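Local coordinates for uncharacterized protein VPA0106 (Vibrio parahaemolyticus, PDB 3U07) that is of unknown function but combines DUF1254 and DUF1214 family regions in one chain with a probable signal peptide, consistent with export from the cytoplasm, at residues Y36-D41 against E300-G305; E42-F47 against L216-F221; V203-P208 against L223-M228; K233-K238 against A293-F298. The protein carries 2 engineered substitutions. All blocks are in the same frame, centred on the assembly; numbering follows the deposited sequence.

Contact 1. Residues Y36-D41 against E300-G305; sequences YGYSID and EGTYLG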
# COMPACT_ATOMS: atom_id res chain seq x y z
N TYR A 36 3.89 9.65 17.04
CA TYR A 36 2.55 9.05 16.99
C TYR A 36 1.74 9.75 15.90
O TYR A 36 1.07 9.11 15.09
CB TYR A 36 1.82 9.22 18.33
CG TYR A 36 0.30 9.24 18.20
CD1 TYR A 36 -0.43 8.05 18.04
CD2 TYR A 36 -0.39 10.45 18.15
CE1 TYR A 36 -1.82 8.08 17.84
CE2 TYR A 36 -1.78 10.49 17.96
CZ TYR A 36 -2.48 9.30 17.80
OH TYR A 36 -3.84 9.36 17.58
N GLY A 37 1.84 11.08 15.86
CA GLY A 37 1.10 11.86 14.88
C GLY A 37 1.59 11.78 13.46
O GLY A 37 0.83 12.01 12.51
N TYR A 38 2.86 11.43 13.30
CA TYR A 38 3.49 11.32 11.98
C TYR A 38 2.68 10.56 10.93
O TYR A 38 2.43 11.07 9.84
CB TYR A 38 4.87 10.66 12.11
CG TYR A 38 5.57 10.42 10.79
CD1 TYR A 38 6.29 11.44 10.17
CD2 TYR A 38 5.50 9.18 10.16
CE1 TYR A 38 6.94 11.22 8.94
CE2 TYR A 38 6.13 8.95 8.94
CZ TYR A 38 6.85 9.97 8.34
OH TYR A 38 7.48 9.74 7.14
N SER A 39 2.26 9.34 11.26
CA SER A 39 1.50 8.54 10.31
C SER A 39 0.22 9.24 9.87
O SER A 39 -0.13 9.23 8.69
CB SER A 39 1.18 7.17 10.91
OG SER A 39 2.37 6.44 11.19
N ILE A 40 -0.48 9.86 10.81
CA ILE A 40 -1.71 10.57 10.49
C ILE A 40 -1.39 11.82 9.67
O ILE A 40 -2.03 12.10 8.67
CB ILE A 40 -2.45 11.00 11.77
CG1 ILE A 40 -2.92 9.75 12.53
CG2 ILE A 40 -3.65 11.87 11.42
CD1 ILE A 40 -3.28 10.00 13.98
N ASP A 41 -0.37 12.56 10.09
CA ASP A 41 0.00 13.78 9.38
C ASP A 41 0.38 13.50 7.93
O ASP A 41 -0.09 14.19 7.03
CB ASP A 41 1.15 14.49 10.11
CG ASP A 41 1.34 15.92 9.64
OD1 ASP A 41 0.31 16.60 9.44
OD2 ASP A 41 2.49 16.38 9.47
N GLU A 300 7.62 3.87 10.61
CA GLU A 300 8.52 3.54 9.50
C GLU A 300 7.73 2.92 8.35
O GLU A 300 8.19 2.90 7.20
CB GLU A 300 9.63 2.58 9.96
CG GLU A 300 10.66 3.18 10.94
CD GLU A 300 11.50 4.31 10.34
OE1 GLU A 300 11.53 4.46 9.10
OE2 GLU A 300 12.16 5.04 11.11
N GLY A 301 6.53 2.42 8.65
CA GLY A 301 5.70 1.84 7.61
C GLY A 301 5.37 2.90 6.59
O GLY A 301 5.37 2.66 5.39
N THR A 302 5.09 4.11 7.08
CA THR A 302 4.76 5.24 6.22
C THR A 302 6.04 5.81 5.60
O THR A 302 6.07 6.17 4.42
CB THR A 302 4.06 6.37 7.03
OG1 THR A 302 2.71 6.00 7.32
CG2 THR A 302 4.07 7.67 6.25
N TYR A 303 7.09 5.88 6.40
CA TYR A 303 8.36 6.42 5.94
C TYR A 303 8.98 5.62 4.82
O TYR A 303 9.43 6.17 3.82
CB TYR A 303 9.35 6.49 7.11
CG TYR A 303 10.65 7.18 6.74
CD1 TYR A 303 10.71 8.56 6.58
CD2 TYR A 303 11.82 6.44 6.55
CE1 TYR A 303 11.90 9.19 6.24
CE2 TYR A 303 13.01 7.07 6.20
CZ TYR A 303 13.05 8.44 6.05
OH TYR A 303 14.22 9.07 5.73
N LEU A 304 8.99 4.31 4.98
CA LEU A 304 9.60 3.49 3.96
C LEU A 304 8.65 3.19 2.78
O LEU A 304 9.03 3.41 1.62
CB LEU A 304 10.18 2.21 4.61
CG LEU A 304 11.37 2.53 5.56
CD1 LEU A 304 11.79 1.33 6.39
CD2 LEU A 304 12.56 3.04 4.75
N GLY A 305 7.37 2.85 3.05
CA GLY A 305 6.46 2.55 1.94
C GLY A 305 4.97 2.80 2.12
O GLY A 305 4.13 1.89 1.99
O HOH W 1 0.83 7.72 6.52
O HOH W 2 2.84 4.31 9.47
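Tyr38 reaches from helix 26-52 across to helix 295-305, where Thr302 and Tyr303 receive it. Its CB points toward the other helix, and with CG anti to the backbone N (chi1 176°) the ring carries on in that direction. The first real touch comes at CE2, which lies 3.6 Å from the methyl CG2 of Thr302 and also grazes its CB; the methyl sits obliquely to the ring. At the tip, Tyr38 OH comes to the edge of the Tyr303 ring, in its plane, with CD1 of Tyr303 3.5 Å away. The same hydroxyl oxygen lies beside CB of Tyr303, so the phenol end rests against the root of the second tyrosine and makes no ring stack with it.

Beside this tyrosine-lined strip runs a polar one, built with water. The hydroxyls Ser39 OG and Thr302 OG1 stand 3.9 Å apart and are joined by water 2, which is 2.8 Å from Ser39 OG and 2.7 Å from Thr302 OG1. Water 1 makes a second link: it donates to Ser39 O at 2.8 Å and also bonds to Thr302 OG1. That single threonine oxygen thus holds both waters, and water 2 bridges two hydroxyls too far apart to bond directly.

Met267 and Leu270 of helix 253-273 also pack on Tyr38. The axes of segments 36-41 and 300-305 pass 9.4 Å apart at 46°, and the whole is a buried, water-bridged helix-helix crossing within the helical part of the protein.

Contact 2. Residues E42-F47 against L216-F221; sequences EAYKFF and LERVNF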
# COMPACT_ATOMS: atom_id res chain seq x y z
N GLU A 42 1.22 12.50 7.71
CA GLU A 42 1.65 12.19 6.35
C GLU A 42 0.49 11.67 5.49
O GLU A 42 0.44 11.94 4.29
CB GLU A 42 2.81 11.19 6.37
CG GLU A 42 4.08 11.73 7.05
CD GLU A 42 4.63 12.99 6.38
OE1 GLU A 42 4.80 12.98 5.15
OE2 GLU A 42 4.89 13.99 7.09
N ALA A 43 -0.43 10.93 6.10
CA ALA A 43 -1.58 10.43 5.34
C ALA A 43 -2.41 11.65 4.91
O ALA A 43 -2.88 11.73 3.77
CB ALA A 43 -2.42 9.49 6.19
N TYR A 44 -2.59 12.59 5.83
CA TYR A 44 -3.35 13.80 5.51
C TYR A 44 -2.67 14.58 4.38
O TYR A 44 -3.32 14.94 3.40
CB TYR A 44 -3.48 14.72 6.73
CG TYR A 44 -4.23 15.99 6.38
CD1 TYR A 44 -5.58 15.95 6.02
CD2 TYR A 44 -3.58 17.23 6.33
CE1 TYR A 44 -6.26 17.09 5.62
CE2 TYR A 44 -4.25 18.38 5.92
CZ TYR A 44 -5.59 18.30 5.57
OH TYR A 44 -6.27 19.42 5.15
N LYS A 45 -1.37 14.83 4.52
CA LYS A 45 -0.64 15.57 3.49
C LYS A 45 -0.82 14.91 2.13
O LYS A 45 -1.04 15.58 1.12
CB LYS A 45 0.86 15.64 3.81
CG LYS A 45 1.24 16.49 5.01
CD LYS A 45 2.76 16.47 5.20
CE LYS A 45 3.20 17.15 6.49
NZ LYS A 45 4.66 16.97 6.73
N PHE A 46 -0.74 13.59 2.11
CA PHE A 46 -0.90 12.86 0.86
C PHE A 46 -2.31 13.07 0.31
O PHE A 46 -2.50 13.28 -0.88
CB PHE A 46 -0.66 11.36 1.07
CG PHE A 46 -0.77 10.55 -0.19
CD1 PHE A 46 0.35 10.29 -0.97
CD2 PHE A 46 -2.01 10.08 -0.62
CE1 PHE A 46 0.24 9.57 -2.16
CE2 PHE A 46 -2.13 9.36 -1.80
CZ PHE A 46 -1.00 9.10 -2.57
N PHE A 47 -3.31 13.00 1.19
CA PHE A 47 -4.69 13.20 0.78
C PHE A 47 -4.87 14.63 0.24
O PHE A 47 -5.54 14.84 -0.77
CB PHE A 47 -5.64 12.98 1.96
CG PHE A 47 -7.08 13.31 1.66
CD1 PHE A 47 -7.86 12.46 0.88
CD2 PHE A 47 -7.65 14.49 2.14
CE1 PHE A 47 -9.18 12.79 0.57
CE2 PHE A 47 -8.97 14.82 1.83
CZ PHE A 47 -9.74 13.97 1.05
N LEU A 216 0.27 19.83 14.62
CA LEU A 216 -0.75 19.69 15.65
C LEU A 216 -2.13 19.97 15.07
O LEU A 216 -3.05 19.18 15.29
CB LEU A 216 -0.49 20.65 16.82
CG LEU A 216 0.62 20.28 17.81
CD1 LEU A 216 0.80 21.42 18.80
CD2 LEU A 216 0.27 18.98 18.53
N GLU A 217 -2.29 21.06 14.33
CA GLU A 217 -3.61 21.35 13.78
C GLU A 217 -4.06 20.34 12.73
O GLU A 217 -5.24 19.99 12.67
CB GLU A 217 -3.71 22.79 13.25
CG GLU A 217 -2.65 23.25 12.28
CD GLU A 217 -2.81 24.74 11.96
OE1 GLU A 217 -1.94 25.54 12.36
OE2 GLU A 217 -3.82 25.10 11.31
N ARG A 218 -3.13 19.85 11.92
CA ARG A 218 -3.48 18.86 10.90
C ARG A 218 -3.90 17.55 11.57
O ARG A 218 -4.95 16.99 11.25
CB ARG A 218 -2.31 18.62 9.94
CG ARG A 218 -1.99 19.81 9.03
CD ARG A 218 -0.95 19.44 7.97
NE ARG A 218 0.32 19.00 8.56
CZ ARG A 218 1.36 19.79 8.81
NH1 ARG A 218 1.31 21.08 8.52
NH2 ARG A 218 2.45 19.29 9.37
N VAL A 219 -3.09 17.06 12.50
CA VAL A 219 -3.41 15.81 13.19
C VAL A 219 -4.71 15.93 13.99
O VAL A 219 -5.55 15.03 13.93
CB VAL A 219 -2.26 15.39 14.13
CG1 VAL A 219 -2.70 14.20 15.00
CG2 VAL A 219 -1.03 14.99 13.30
N ASN A 220 -4.89 17.02 14.74
CA ASN A 220 -6.12 17.20 15.52
C ASN A 220 -7.33 17.29 14.60
O ASN A 220 -8.42 16.84 14.95
CB ASN A 220 -6.03 18.46 16.39
CG ASN A 220 -5.02 18.32 17.52
OD1 ASN A 220 -4.45 17.24 17.73
ND2 ASN A 220 -4.79 19.40 18.25
N PHE A 221 -7.14 17.87 13.41
CA PHE A 221 -8.21 17.99 12.44
C PHE A 221 -8.66 16.59 11.97
O PHE A 221 -9.85 16.28 11.94
CB PHE A 221 -7.73 18.79 11.22
CG PHE A 221 -8.71 18.80 10.08
CD1 PHE A 221 -9.82 19.64 10.10
CD2 PHE A 221 -8.52 17.95 8.99
CE1 PHE A 221 -10.73 19.63 9.04
CE2 PHE A 221 -9.42 17.94 7.93
CZ PHE A 221 -10.53 18.78 7.95
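Tyr44 and Arg218 meet at a nearly perpendicular helix crossing, where segment 42-47 of helix 26-52 passes segment 216-221 of helix 215-224 at 88°, their axes 10.0 Å apart at closest. The tyrosine presents one ring edge to the arginine's aliphatic chain: CD2 of Tyr44 is 3.8 Å from CD of Arg218, near the ring plane. The near-parallel planes of ring and guanidinium make no stack, since the arginine comes at the ring edge. On the other side of the ring, CE1 of Tyr44 meets CE2 of Phe221 at 4.0 Å. The two rings form an offset edge-to-face pair, the edge of Phe221 turned toward the face of Tyr44, with centroids 5.8 Å apart and planes at 64°. Beyond the ring, Tyr44 OH is hydrogen-bonded to Pro208 O, which ties the tip to the loop ahead of helix 215-224.

A bend at chi3 (-60°) turns the Arg218 head back toward Lys45. The extended lysine chain lays CE over one face of the guanidinium, 3.7 Å from NH2. Two positive groups therefore come close, Lys45 NZ lying 4.2 Å from Arg218 NH2, but each has a carboxylate close by. Lys45 NZ donates to Glu42 OE2 at 3.0 Å in a salt bridge, and Arg218 NE forms one with Asp41 OD1, while Ser213 OG takes a bond from NH1. These carboxylates probably offset much of the repulsion. The result is a crossed helix pair of mixed chemistry, with an edge-to-face aromatic pair on one flank and paired charges on the other.

Contact 3. Residues V203-P208 against L223-M228; sequences VQRTYP and LCDGSM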
# COMPACT_ATOMS: atom_id res chain seq x y z
N VAL A 203 -20.81 15.48 3.72
CA VAL A 203 -20.14 16.44 4.59
C VAL A 203 -19.15 17.27 3.77
O VAL A 203 -18.44 16.74 2.92
CB VAL A 203 -19.39 15.71 5.72
CG1 VAL A 203 -18.54 16.70 6.52
CG2 VAL A 203 -20.40 15.03 6.63
N GLN A 204 -19.14 18.57 4.02
CA GLN A 204 -18.23 19.48 3.33
C GLN A 204 -17.20 19.94 4.36
O GLN A 204 -17.55 20.57 5.36
CB GLN A 204 -18.98 20.69 2.77
CG GLN A 204 -20.08 20.35 1.76
CD GLN A 204 -19.58 19.48 0.62
OE1 GLN A 204 -18.42 19.58 0.22
NE2 GLN A 204 -20.45 18.64 0.09
N ARG A 205 -15.94 19.62 4.12
CA ARG A 205 -14.86 19.97 5.04
C ARG A 205 -14.09 21.22 4.64
O ARG A 205 -14.06 21.59 3.47
CB ARG A 205 -13.87 18.81 5.13
CG ARG A 205 -14.45 17.48 5.59
CD ARG A 205 -13.51 16.32 5.27
NE ARG A 205 -13.99 15.06 5.85
CZ ARG A 205 -14.95 14.30 5.33
NH1 ARG A 205 -15.56 14.65 4.20
NH2 ARG A 205 -15.32 13.20 5.96
N THR A 206 -13.47 21.86 5.62
CA THR A 206 -12.63 23.02 5.37
C THR A 206 -11.25 22.45 5.76
O THR A 206 -10.96 22.22 6.93
CB THR A 206 -13.02 24.22 6.26
OG1 THR A 206 -12.92 23.87 7.64
CG2 THR A 206 -14.45 24.64 5.97
N TYR A 207 -10.43 22.22 4.75
CA TYR A 207 -9.11 21.61 4.94
C TYR A 207 -7.94 22.52 5.27
O TYR A 207 -7.68 23.49 4.57
CB TYR A 207 -8.74 20.83 3.68
CG TYR A 207 -9.71 19.73 3.30
CD1 TYR A 207 -9.76 18.55 4.04
CD2 TYR A 207 -10.56 19.86 2.20
CE1 TYR A 207 -10.62 17.51 3.68
CE2 TYR A 207 -11.43 18.83 1.83
CZ TYR A 207 -11.45 17.66 2.58
OH TYR A 207 -12.27 16.62 2.21
N PRO A 208 -7.20 22.20 6.35
CA PRO A 208 -6.05 23.01 6.75
C PRO A 208 -5.00 22.88 5.65
O PRO A 208 -4.79 21.78 5.13
CB PRO A 208 -5.58 22.34 8.05
CG PRO A 208 -6.79 21.61 8.54
CD PRO A 208 -7.39 21.07 7.28
N LEU A 223 -8.05 13.72 13.46
CA LEU A 223 -8.51 12.99 14.64
C LEU A 223 -9.98 13.28 14.90
O LEU A 223 -10.73 12.42 15.34
CB LEU A 223 -7.68 13.43 15.86
CG LEU A 223 -6.73 12.50 16.63
CD1 LEU A 223 -6.39 11.24 15.87
CD2 LEU A 223 -5.48 13.29 16.95
N CYS A 224 -10.39 14.51 14.62
CA CYS A 224 -11.76 14.94 14.84
C CYS A 224 -12.74 14.27 13.88
O CYS A 224 -13.86 13.94 14.26
CB CYS A 224 -11.85 16.47 14.67
SG CYS A 224 -13.37 17.22 15.35
N ASP A 225 -12.30 14.07 12.64
CA ASP A 225 -13.13 13.50 11.58
C ASP A 225 -13.31 11.99 11.67
O ASP A 225 -12.95 11.25 10.75
CB ASP A 225 -12.54 13.90 10.22
CG ASP A 225 -13.40 13.46 9.05
OD1 ASP A 225 -14.64 13.38 9.22
OD2 ASP A 225 -12.84 13.21 7.96
N GLY A 226 -13.88 11.53 12.77
CA GLY A 226 -14.08 10.11 12.94
C GLY A 226 -13.97 9.62 14.38
O GLY A 226 -14.13 10.39 15.33
N SER A 227 -13.68 8.33 14.52
CA SER A 227 -13.58 7.67 15.81
C SER A 227 -12.15 7.40 16.27
O SER A 227 -11.93 6.67 17.23
CB SER A 227 -14.31 6.33 15.72
OG SER A 227 -15.20 6.17 16.80
N MSE A 228 -11.18 8.00 15.59
CA MSE A 228 -9.78 7.80 15.92
C MSE A 228 -9.42 8.15 17.37
O MSE A 228 -8.55 7.52 17.97
CB MSE A 228 -8.92 8.61 14.96
CG MSE A 228 -7.57 8.02 14.64
SE MSE A 228 -7.01 8.71 12.94
CE MSE A 228 -7.38 7.17 11.91
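Arg205 and Asp225 approach each other at about a right angle, and their flat heads are turned 65° apart, so the familiar coplanar, twin-oxygen pairing is not formed. Instead the guanidinium comes side-on and puts two nitrogens on one oxygen. NE of Arg205 donates to OD2 of Asp225 at 3.0 Å, N-H...O 151°, and NH2 of Arg205 reaches the same OD2 at 3.2 Å. OD2 stays close to the guanidinium plane for both. Seen from the acid the two differ: NH2 uses the syn lone pair of OD2, whereas NE arrives from well above the carboxylate plane. A third bond, from NH2 of Arg205 to OD1 of Asp225 at 3.3 Å, is weak.

The arginine chain runs extended from CG to NE, which carries the head across the gap between two backbones whose nearest CA atoms, those of Arg205 and Asp225, are 9.4 Å apart. At its root, CB of Arg205 lies over the rim of one face of the Tyr207 ring. Neither charge is limited to the other: NH2 of Arg205 also forms a salt bridge with Asp90, and OD1 of Asp225 accepts from ND2 of Asn160.

Asp225 is the first residue past the end of helix 215-224 and the centre of an inverse gamma turn, marked by a weak bond from Gly226 N to Cys224 O at 2.8 Å. Cys224, just before it, is joined to Cys247 by a disulfide. This is a surface salt bridge that ties an irregular connecting segment to the turn at a helix C-terminus.

Contact 4. Residues K233-K238 against A293-F298; sequences KQWLDK and APRDIF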
# COMPACT_ATOMS: atom_id res chain seq x y z
N LYS A 233 -6.93 6.01 21.96
CA LYS A 233 -6.93 6.49 23.34
C LYS A 233 -5.65 6.20 24.11
O LYS A 233 -5.14 7.07 24.81
CB LYS A 233 -8.13 5.92 24.10
CG LYS A 233 -8.23 6.42 25.53
CD LYS A 233 -9.50 5.95 26.21
CE LYS A 233 -9.45 6.26 27.70
NZ LYS A 233 -9.18 7.70 27.97
N GLN A 234 -5.14 4.98 23.98
CA GLN A 234 -3.92 4.63 24.70
C GLN A 234 -2.78 5.59 24.35
O GLN A 234 -1.98 5.96 25.21
CB GLN A 234 -3.50 3.19 24.39
CG GLN A 234 -3.15 2.93 22.94
CD GLN A 234 -4.37 2.69 22.07
OE1 GLN A 234 -5.49 3.07 22.41
NE2 GLN A 234 -4.15 2.05 20.92
N TRP A 235 -2.73 6.02 23.10
CA TRP A 235 -1.68 6.95 22.67
C TRP A 235 -2.03 8.39 23.02
O TRP A 235 -1.19 9.13 23.53
CB TRP A 235 -1.47 6.83 21.16
CG TRP A 235 -1.13 5.45 20.70
CD1 TRP A 235 -1.88 4.65 19.88
CD2 TRP A 235 0.05 4.70 21.02
NE1 TRP A 235 -1.24 3.46 19.66
CE2 TRP A 235 -0.05 3.46 20.35
CE3 TRP A 235 1.18 4.96 21.80
CZ2 TRP A 235 0.94 2.48 20.44
CZ3 TRP A 235 2.17 3.99 21.89
CH2 TRP A 235 2.04 2.76 21.21
N LEU A 236 -3.27 8.78 22.77
CA LEU A 236 -3.71 10.14 23.04
C LEU A 236 -3.67 10.51 24.51
O LEU A 236 -3.47 11.68 24.85
CB LEU A 236 -5.12 10.37 22.48
CG LEU A 236 -5.16 10.39 20.95
CD1 LEU A 236 -6.59 10.35 20.45
CD2 LEU A 236 -4.43 11.64 20.44
N ASP A 237 -3.87 9.54 25.40
CA ASP A 237 -3.82 9.85 26.82
C ASP A 237 -2.41 10.30 27.23
O ASP A 237 -2.25 11.10 28.15
CB ASP A 237 -4.24 8.64 27.66
CG ASP A 237 -5.76 8.44 27.68
OD1 ASP A 237 -6.49 9.42 27.43
OD2 ASP A 237 -6.20 7.31 27.96
N LYS A 238 -1.40 9.79 26.53
CA LYS A 238 -0.01 10.13 26.83
C LYS A 238 0.43 11.49 26.30
O LYS A 238 1.20 12.21 26.95
CB LYS A 238 0.93 9.07 26.25
CG LYS A 238 0.66 7.63 26.69
CD LYS A 238 1.58 6.66 25.96
CE LYS A 238 1.35 5.23 26.41
NZ LYS A 238 2.61 4.44 26.39
N ALA A 293 1.39 -1.60 18.79
CA ALA A 293 2.81 -1.75 18.48
C ALA A 293 3.52 -0.41 18.66
O ALA A 293 2.90 0.65 18.59
CB ALA A 293 2.99 -2.25 17.06
N PRO A 294 4.85 -0.45 18.89
CA PRO A 294 5.66 0.76 19.08
C PRO A 294 5.43 1.77 17.95
O PRO A 294 5.42 1.40 16.78
CB PRO A 294 7.09 0.22 19.10
CG PRO A 294 6.93 -1.14 19.69
CD PRO A 294 5.70 -1.65 18.96
N ARG A 295 5.24 3.04 18.32
CA ARG A 295 4.98 4.08 17.33
C ARG A 295 6.10 4.39 16.34
O ARG A 295 5.82 4.62 15.16
CB ARG A 295 4.56 5.38 18.03
CG ARG A 295 3.18 5.35 18.69
CD ARG A 295 2.08 4.99 17.70
NE ARG A 295 1.92 3.55 17.56
CZ ARG A 295 1.04 2.98 16.74
NH1 ARG A 295 0.25 3.74 15.98
NH2 ARG A 295 0.94 1.66 16.68
N ASP A 296 7.36 4.41 16.78
CA ASP A 296 8.41 4.72 15.82
C ASP A 296 8.52 3.64 14.76
O ASP A 296 8.76 3.94 13.59
CB ASP A 296 9.77 4.98 16.51
CG ASP A 296 10.20 3.86 17.44
OD1 ASP A 296 9.48 2.85 17.59
OD2 ASP A 296 11.30 4.00 18.03
N ILE A 297 8.31 2.38 15.15
CA ILE A 297 8.38 1.30 14.17
C ILE A 297 7.15 1.36 13.25
O ILE A 297 7.28 1.21 12.03
CB ILE A 297 8.46 -0.08 14.87
CG1 ILE A 297 9.70 -0.12 15.78
CG2 ILE A 297 8.55 -1.20 13.82
CD1 ILE A 297 9.85 -1.38 16.59
N PHE A 298 5.97 1.60 13.81
CA PHE A 298 4.76 1.71 13.00
C PHE A 298 4.95 2.84 11.99
O PHE A 298 4.59 2.72 10.81
CB PHE A 298 3.54 2.02 13.88
CG PHE A 298 2.26 2.18 13.11
CD1 PHE A 298 1.56 1.07 12.66
CD2 PHE A 298 1.76 3.45 12.83
CE1 PHE A 298 0.38 1.22 11.93
CE2 PHE A 298 0.58 3.61 12.10
CZ PHE A 298 -0.11 2.49 11.65
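The backbones stand well apart, the nearest CA atoms being those of Trp235 and Arg295 at 9.0 Å, so long side chains have to span the distance between helix 233-239 and the start of helix 295-305. Arg295 lies over one face of the Trp235 indole. Its CG sits 3.6 Å from the centroid of the six-membered ring, 11° off the normal, a clear CH-pi contact. Bends at chi2 (-57°) and chi3 (86°) then fold the chain along the indole, bringing NE within 3.2 Å of CZ2 of Trp235 and the guanidinium over NE1. The group lies between the indole, tilted against it, and Phe298, whose CG stands over the rim of its other face.

Its rotation is fixed by Ala293 O, which accepts from two nitrogens of Arg295: NH2 at 2.9 Å and NE at 3.2 Å, both with the oxygen in the guanidinium plane. That same carbonyl oxygen lies 3.3 Å from CZ2 of Trp235. Outside partners complete the set: the buried arginine is hydrogen-bonded to Tyr119 OH through NH1 and, weakly, to Leu290 O through NH2, Trp235 NE1 is hydrogen-bonded to Gly291 O, and the Tyr36 ring of helix 26-52 also packs on Trp235. The arrangement is a buried arginine-on-tryptophan contact with a CH-pi interaction, in the first turn of helix 295-305.

Helix 26-52 joins contacts 1 and 2, whose centres are 11 Å apart, and contact 4 shares helix 295-305 with contact 1; helix 215-224 serves both contact 2 and contact 3. Contacts 1 and 4 are buried, contact 2 partly so, and contact 3 lies at the surface. The chemistry differs too, but not simply with depth: waters bridge hydroxyls in contact 1, an arginine lies on a tryptophan in contact 4, aromatic and charged flanks sit side by side in contact 2, and a direct salt bridge carries contact 3. Leu223 of contact 3 connects the set, packing on Tyr36 and Ile40 of contact 1 and on Leu236 of contact 4.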